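Long-range contact in starch synthase I (Hordeum vulgare, PDB 4HLN), which belongs to the plant starch synthases, two-domain glycosyltransferases built from a pair of Rossmann-like domains: residues 294-308 / 345-359. Sequence-based numbering, arbitrary orientation.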
loop_
_atom_site.group_PDB
_atom_site.type_symbol
_atom_site.label_atom_id
_atom_site.label_comp_id
_atom_site.label_asym_id
_atom_site.label_seq_id
_atom_site.Cartn_x
_atom_site.Cartn_y
_atom_site.Cartn_z
ATOM N N ARG A 294 18.061 10.983 -6.812
ATOM C CA ARG A 294 16.704 11.475 -6.688
ATOM C C ARG A 294 16.042 10.731 -5.540
ATOM O O ARG A 294 16.626 9.804 -4.972
ATOM C CB ARG A 294 15.943 11.243 -7.992
ATOM C CG ARG A 294 16.567 11.911 -9.220
ATOM C CD ARG A 294 16.485 13.420 -9.093
ATOM N NE ARG A 294 16.824 14.090 -10.334
ATOM C CZ ARG A 294 18.023 14.595 -10.611
ATOM N NH1 ARG A 294 19.017 14.505 -9.733
ATOM N NH2 ARG A 294 18.223 15.189 -11.776
ATOM N N SER A 295 14.827 11.130 -5.192
ATOM C CA SER A 295 14.080 10.422 -4.152
ATOM C C SER A 295 12.586 10.334 -4.424
ATOM O O SER A 295 11.980 11.235 -5.007
ATOM C CB SER A 295 14.318 11.048 -2.780
ATOM O OG SER A 295 13.898 12.397 -2.772
ATOM N N THR A 296 12.003 9.229 -3.980
ATOM C CA THR A 296 10.581 8.997 -4.120
ATOM C C THR A 296 9.963 8.776 -2.757
ATOM O O THR A 296 10.376 7.902 -1.998
ATOM C CB THR A 296 10.312 7.766 -4.986
ATOM O OG1 THR A 296 10.900 7.969 -6.276
ATOM C CG2 THR A 296 8.784 7.499 -5.117
ATOM N N LEU A 297 8.965 9.578 -2.447
ATOM C CA LEU A 297 8.264 9.417 -1.200
ATOM C C LEU A 297 7.103 8.447 -1.423
ATOM O O LEU A 297 6.292 8.641 -2.330
ATOM C CB LEU A 297 7.782 10.778 -0.692
ATOM C CG LEU A 297 6.844 10.724 0.510
ATOM C CD1 LEU A 297 7.547 10.102 1.728
ATOM C CD2 LEU A 297 6.332 12.126 0.800
ATOM N N VAL A 298 7.060 7.388 -0.617
ATOM C CA VAL A 298 5.946 6.448 -0.618
ATOM C C VAL A 298 5.103 6.652 0.632
ATOM O O VAL A 298 5.600 6.554 1.762
ATOM C CB VAL A 298 6.397 4.980 -0.613
ATOM C CG1 VAL A 298 5.166 4.087 -0.565
ATOM C CG2 VAL A 298 7.267 4.658 -1.822
ATOM N N ILE A 299 3.821 6.923 0.419
ATOM C CA ILE A 299 2.925 7.265 1.501
ATOM C C ILE A 299 1.854 6.200 1.628
ATOM O O ILE A 299 0.941 6.123 0.797
ATOM C CB ILE A 299 2.222 8.600 1.229
ATOM C CG1 ILE A 299 3.234 9.717 1.023
ATOM C CG2 ILE A 299 1.292 8.956 2.363
ATOM C CD1 ILE A 299 2.588 11.083 0.923
ATOM N N HIS A 300 1.964 5.383 2.668
ATOM C CA HIS A 300 0.970 4.354 2.919
ATOM C C HIS A 300 -0.188 4.887 3.777
ATOM O O HIS A 300 -1.308 4.400 3.687
ATOM C CB HIS A 300 1.622 3.130 3.558
ATOM C CG HIS A 300 2.708 2.527 2.726
ATOM N ND1 HIS A 300 4.047 2.725 2.995
ATOM C CD2 HIS A 300 2.656 1.751 1.617
ATOM C CE1 HIS A 300 4.773 2.088 2.093
ATOM N NE2 HIS A 300 3.953 1.487 1.248
ATOM N N ASN A 301 0.080 5.895 4.597
ATOM C CA ASN A 301 -0.977 6.553 5.363
ATOM C C ASN A 301 -0.695 8.033 5.612
ATOM O O ASN A 301 0.449 8.480 5.532
ATOM C CB ASN A 301 -1.188 5.867 6.709
ATOM C CG ASN A 301 -0.130 6.254 7.724
ATOM O OD1 ASN A 301 -0.246 7.277 8.404
ATOM N ND2 ASN A 301 0.926 5.445 7.814
ATOM N N LEU A 302 -1.755 8.764 5.945
ATOM C CA LEU A 302 -1.720 10.197 6.180
ATOM C C LEU A 302 -2.022 10.542 7.640
ATOM O O LEU A 302 -1.999 11.705 8.029
ATOM C CB LEU A 302 -2.743 10.888 5.284
ATOM C CG LEU A 302 -2.473 10.822 3.782
ATOM C CD1 LEU A 302 -3.464 11.690 2.990
ATOM C CD2 LEU A 302 -1.064 11.299 3.539
ATOM N N ALA A 303 -2.314 9.529 8.445
ATOM C CA ALA A 303 -2.611 9.741 9.856
ATOM C C ALA A 303 -1.385 10.163 10.647
ATOM O O ALA A 303 -1.455 11.075 11.466
ATOM C CB ALA A 303 -3.181 8.471 10.453
ATOM N N HIS A 304 -0.267 9.471 10.411
ATOM C CA HIS A 304 0.968 9.697 11.163
ATOM C C HIS A 304 2.012 10.415 10.340
ATOM O O HIS A 304 2.664 9.823 9.487
ATOM C CB HIS A 304 1.513 8.379 11.691
ATOM C CG HIS A 304 0.460 7.527 12.307
ATOM N ND1 HIS A 304 -0.289 6.634 11.576
ATOM C CD2 HIS A 304 -0.022 7.484 13.572
ATOM C CE1 HIS A 304 -1.168 6.049 12.372
ATOM N NE2 HIS A 304 -1.025 6.547 13.585
ATOM N N GLN A 305 2.176 11.695 10.638
ATOM C CA GLN A 305 2.969 12.584 9.817
ATOM C C GLN A 305 4.288 12.939 10.471
ATOM O O GLN A 305 5.072 13.703 9.926
ATOM C CB GLN A 305 2.148 13.825 9.521
ATOM C CG GLN A 305 0.824 13.468 8.871
ATOM C CD GLN A 305 -0.000 14.675 8.463
ATOM O OE1 GLN A 305 0.435 15.821 8.583
ATOM N NE2 GLN A 305 -1.198 14.420 7.959
ATOM N N GLY A 306 4.544 12.350 11.630
ATOM C CA GLY A 306 5.761 12.631 12.363
ATOM C C GLY A 306 5.782 14.074 12.827
ATOM O O GLY A 306 6.650 14.854 12.440
ATOM N N VAL A 307 4.809 14.427 13.662
ATOM C CA VAL A 307 4.646 15.794 14.118
ATOM C C VAL A 307 5.082 15.996 15.560
ATOM O O VAL A 307 4.767 15.192 16.454
ATOM C CB VAL A 307 3.205 16.280 13.923
ATOM C CG1 VAL A 307 3.003 17.626 14.602
ATOM C CG2 VAL A 307 2.890 16.369 12.433
ATOM N N GLU A 308 5.828 17.079 15.760
ATOM C CA GLU A 308 6.345 17.451 17.063
ATOM C C GLU A 308 6.371 18.962 17.097
ATOM O O GLU A 308 6.241 19.611 16.057
ATOM C CB GLU A 308 7.748 16.851 17.308
ATOM C CG GLU A 308 7.782 15.331 17.644
ATOM C CD GLU A 308 7.353 14.957 19.096
ATOM O OE1 GLU A 308 7.435 15.812 20.009
ATOM O OE2 GLU A 308 6.954 13.787 19.326
ATOM N N VAL A 345 6.835 20.934 13.651
ATOM C CA VAL A 345 7.558 20.407 12.504
ATOM C C VAL A 345 6.905 19.119 12.060
ATOM O O VAL A 345 6.394 18.353 12.871
ATOM C CB VAL A 345 9.031 20.172 12.793
ATOM C CG1 VAL A 345 9.704 21.509 13.060
ATOM C CG2 VAL A 345 9.183 19.240 13.972
ATOM N N ASN A 346 6.914 18.897 10.756
ATOM C CA ASN A 346 6.148 17.820 10.176
ATOM C C ASN A 346 6.999 17.042 9.172
ATOM O O ASN A 346 7.113 17.423 8.011
ATOM C CB ASN A 346 4.895 18.402 9.513
ATOM C CG ASN A 346 3.964 17.329 8.963
ATOM O OD1 ASN A 346 4.409 16.270 8.515
ATOM N ND2 ASN A 346 2.658 17.613 8.973
ATOM N N PHE A 347 7.579 15.940 9.631
ATOM C CA PHE A 347 8.408 15.090 8.792
ATOM C C PHE A 347 7.849 14.807 7.409
ATOM O O PHE A 347 8.512 15.093 6.405
ATOM C CB PHE A 347 8.758 13.777 9.492
ATOM C CG PHE A 347 9.982 13.867 10.374
ATOM C CD1 PHE A 347 10.283 15.045 11.056
ATOM C CD2 PHE A 347 10.836 12.778 10.513
ATOM C CE1 PHE A 347 11.395 15.127 11.876
ATOM C CE2 PHE A 347 11.953 12.850 11.325
ATOM C CZ PHE A 347 12.232 14.030 12.012
ATOM N N LEU A 348 6.657 14.221 7.358
ATOM C CA LEU A 348 6.042 13.847 6.089
ATOM C C LEU A 348 5.896 15.070 5.200
ATOM O O LEU A 348 6.217 15.028 4.008
ATOM C CB LEU A 348 4.677 13.215 6.336
ATOM C CG LEU A 348 4.101 12.426 5.169
ATOM C CD1 LEU A 348 5.032 11.290 4.880
ATOM C CD2 LEU A 348 2.731 11.881 5.514
ATOM N N LYS A 349 5.415 16.164 5.793
ATOM C CA LYS A 349 5.292 17.419 5.079
ATOM C C LYS A 349 6.634 17.829 4.451
ATOM O O LYS A 349 6.688 18.246 3.297
ATOM C CB LYS A 349 4.788 18.505 6.027
ATOM C CG LYS A 349 4.554 19.860 5.380
ATOM C CD LYS A 349 5.768 20.773 5.499
ATOM C CE LYS A 349 5.472 22.190 4.976
ATOM N NZ LYS A 349 6.611 23.145 5.182
ATOM N N GLY A 350 7.703 17.715 5.233
ATOM C CA GLY A 350 9.050 18.031 4.792
ATOM C C GLY A 350 9.468 17.266 3.552
ATOM O O GLY A 350 10.079 17.826 2.637
ATOM N N ALA A 351 9.124 15.983 3.519
ATOM C CA ALA A 351 9.384 15.151 2.353
ATOM C C ALA A 351 8.494 15.531 1.180
ATOM O O ALA A 351 8.938 15.516 0.044
ATOM C CB ALA A 351 9.178 13.691 2.688
ATOM N N VAL A 352 7.232 15.851 1.447
ATOM C CA VAL A 352 6.309 16.175 0.367
ATOM C C VAL A 352 6.840 17.394 -0.351
ATOM O O VAL A 352 6.733 17.539 -1.575
ATOM C CB VAL A 352 4.907 16.476 0.902
ATOM C CG1 VAL A 352 4.172 17.381 -0.054
ATOM C CG2 VAL A 352 4.139 15.191 1.126
ATOM N N VAL A 353 7.451 18.261 0.436
ATOM C CA VAL A 353 7.989 19.491 -0.083
ATOM C C VAL A 353 9.289 19.300 -0.882
ATOM O O VAL A 353 9.535 20.055 -1.797
ATOM C CB VAL A 353 8.152 20.510 1.057
ATOM C CG1 VAL A 353 9.345 21.413 0.827
ATOM C CG2 VAL A 353 6.872 21.305 1.214
ATOM N N THR A 354 10.086 18.280 -0.563
ATOM C CA THR A 354 11.428 18.123 -1.148
ATOM C C THR A 354 11.667 16.876 -2.009
ATOM O O THR A 354 12.669 16.788 -2.707
ATOM C CB THR A 354 12.504 18.102 -0.051
ATOM O OG1 THR A 354 12.195 17.066 0.901
ATOM C CG2 THR A 354 12.566 19.442 0.648
ATOM N N ALA A 355 10.776 15.900 -1.946
ATOM C CA ALA A 355 10.974 14.670 -2.703
ATOM C C ALA A 355 10.872 14.991 -4.171
ATOM O O ALA A 355 10.379 16.047 -4.539
ATOM C CB ALA A 355 9.930 13.636 -2.327
ATOM N N ASP A 356 11.312 14.072 -5.019
ATOM C CA ASP A 356 11.258 14.320 -6.454
ATOM C C ASP A 356 9.979 13.785 -7.083
ATOM O O ASP A 356 9.312 14.496 -7.829
ATOM C CB ASP A 356 12.521 13.788 -7.128
ATOM C CG ASP A 356 13.774 14.477 -6.604
ATOM O OD1 ASP A 356 13.758 15.725 -6.492
ATOM O OD2 ASP A 356 14.756 13.780 -6.266
ATOM N N ARG A 357 9.637 12.544 -6.760
ATOM C CA ARG A 357 8.346 11.980 -7.120
ATOM C C ARG A 357 7.613 11.556 -5.845
ATOM O O ARG A 357 8.233 11.390 -4.804
ATOM C CB ARG A 357 8.516 10.760 -8.033
ATOM C CG ARG A 357 9.313 10.977 -9.308
ATOM C CD ARG A 357 8.611 11.857 -10.293
ATOM N NE ARG A 357 7.270 11.389 -10.619
ATOM C CZ ARG A 357 6.567 11.835 -11.657
ATOM N NH1 ARG A 357 7.103 12.748 -12.475
ATOM N NH2 ARG A 357 5.339 11.364 -11.881
ATOM N N ILE A 358 6.298 11.368 -5.932
ATOM C CA ILE A 358 5.509 10.927 -4.789
ATOM C C ILE A 358 4.516 9.846 -5.162
ATOM O O ILE A 358 3.678 10.035 -6.045
ATOM C CB ILE A 358 4.706 12.082 -4.175
ATOM C CG1 ILE A 358 5.650 13.185 -3.706
ATOM C CG2 ILE A 358 3.811 11.565 -3.023
ATOM C CD1 ILE A 358 4.978 14.396 -3.221
ATOM N N VAL A 359 4.609 8.715 -4.478
ATOM C CA VAL A 359 3.659 7.630 -4.650
ATOM C C VAL A 359 2.790 7.551 -3.402
ATOM O O VAL A 359 3.282 7.359 -2.292
ATOM C CB VAL A 359 4.386 6.292 -4.859
ATOM C CG1 VAL A 359 3.394 5.146 -4.896
ATOM C CG2 VAL A 359 5.217 6.339 -6.140
HETATM O O HOH W 1 15.486 14.046 -3.986
#
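With CG of Asn346 trans to the backbone N (chi1 -176°) and Gln305 extended beyond its CG, the two amides meet: Asn346 ND2 donates to Gln305 OE1 over 2.9 Å, in the carbonyl plane of Gln305. The amide planes are turned 32° apart. Asparagine suits this N-cap because its two ends do different work, OD1 accepting from Lys349 N at 2.9 Å while ND2 reaches across. Glutamine is long enough to face both ways, its NE2 bonding Leu302 O and Gly374 O. The helix start is gripped further by Gln305 O, which takes Leu348 N at 3.1 Å, and by Gly306 O, which takes Phe347 N. Gly306 has a positive phi, a backbone shape that favours glycine, where the chain passes close to Phe347.

Farther along the helix, Leu297 lays CD2 against Ala351 CB and Val352 CG2, 3.8 Å from each; the small Ala351, and Ala355 just past the helix (its CB against Leu297 CB), let the strand's leucine come close. Beyond the turn, strand 357-359 runs parallel to 294-299, with Val359 N bonded to Leu297 O at 2.7 Å. Asp356 begins this pairing: OD2 accepts Ser295 N at 2.9 Å from the anti side, somewhat out of the carboxylate plane, and OD1 accepts Tyr631 N from the C-terminal tail, so both carboxylate oxygens hold backbone amides.

Helix 347-354 thus packs against the sheet, its axis running at 136° to that of strand 294-299, and leads into the neighbouring parallel strand, an alpha/beta layering typical of the Rossmann-like N-terminal domain of GT-B glycosyltransferases.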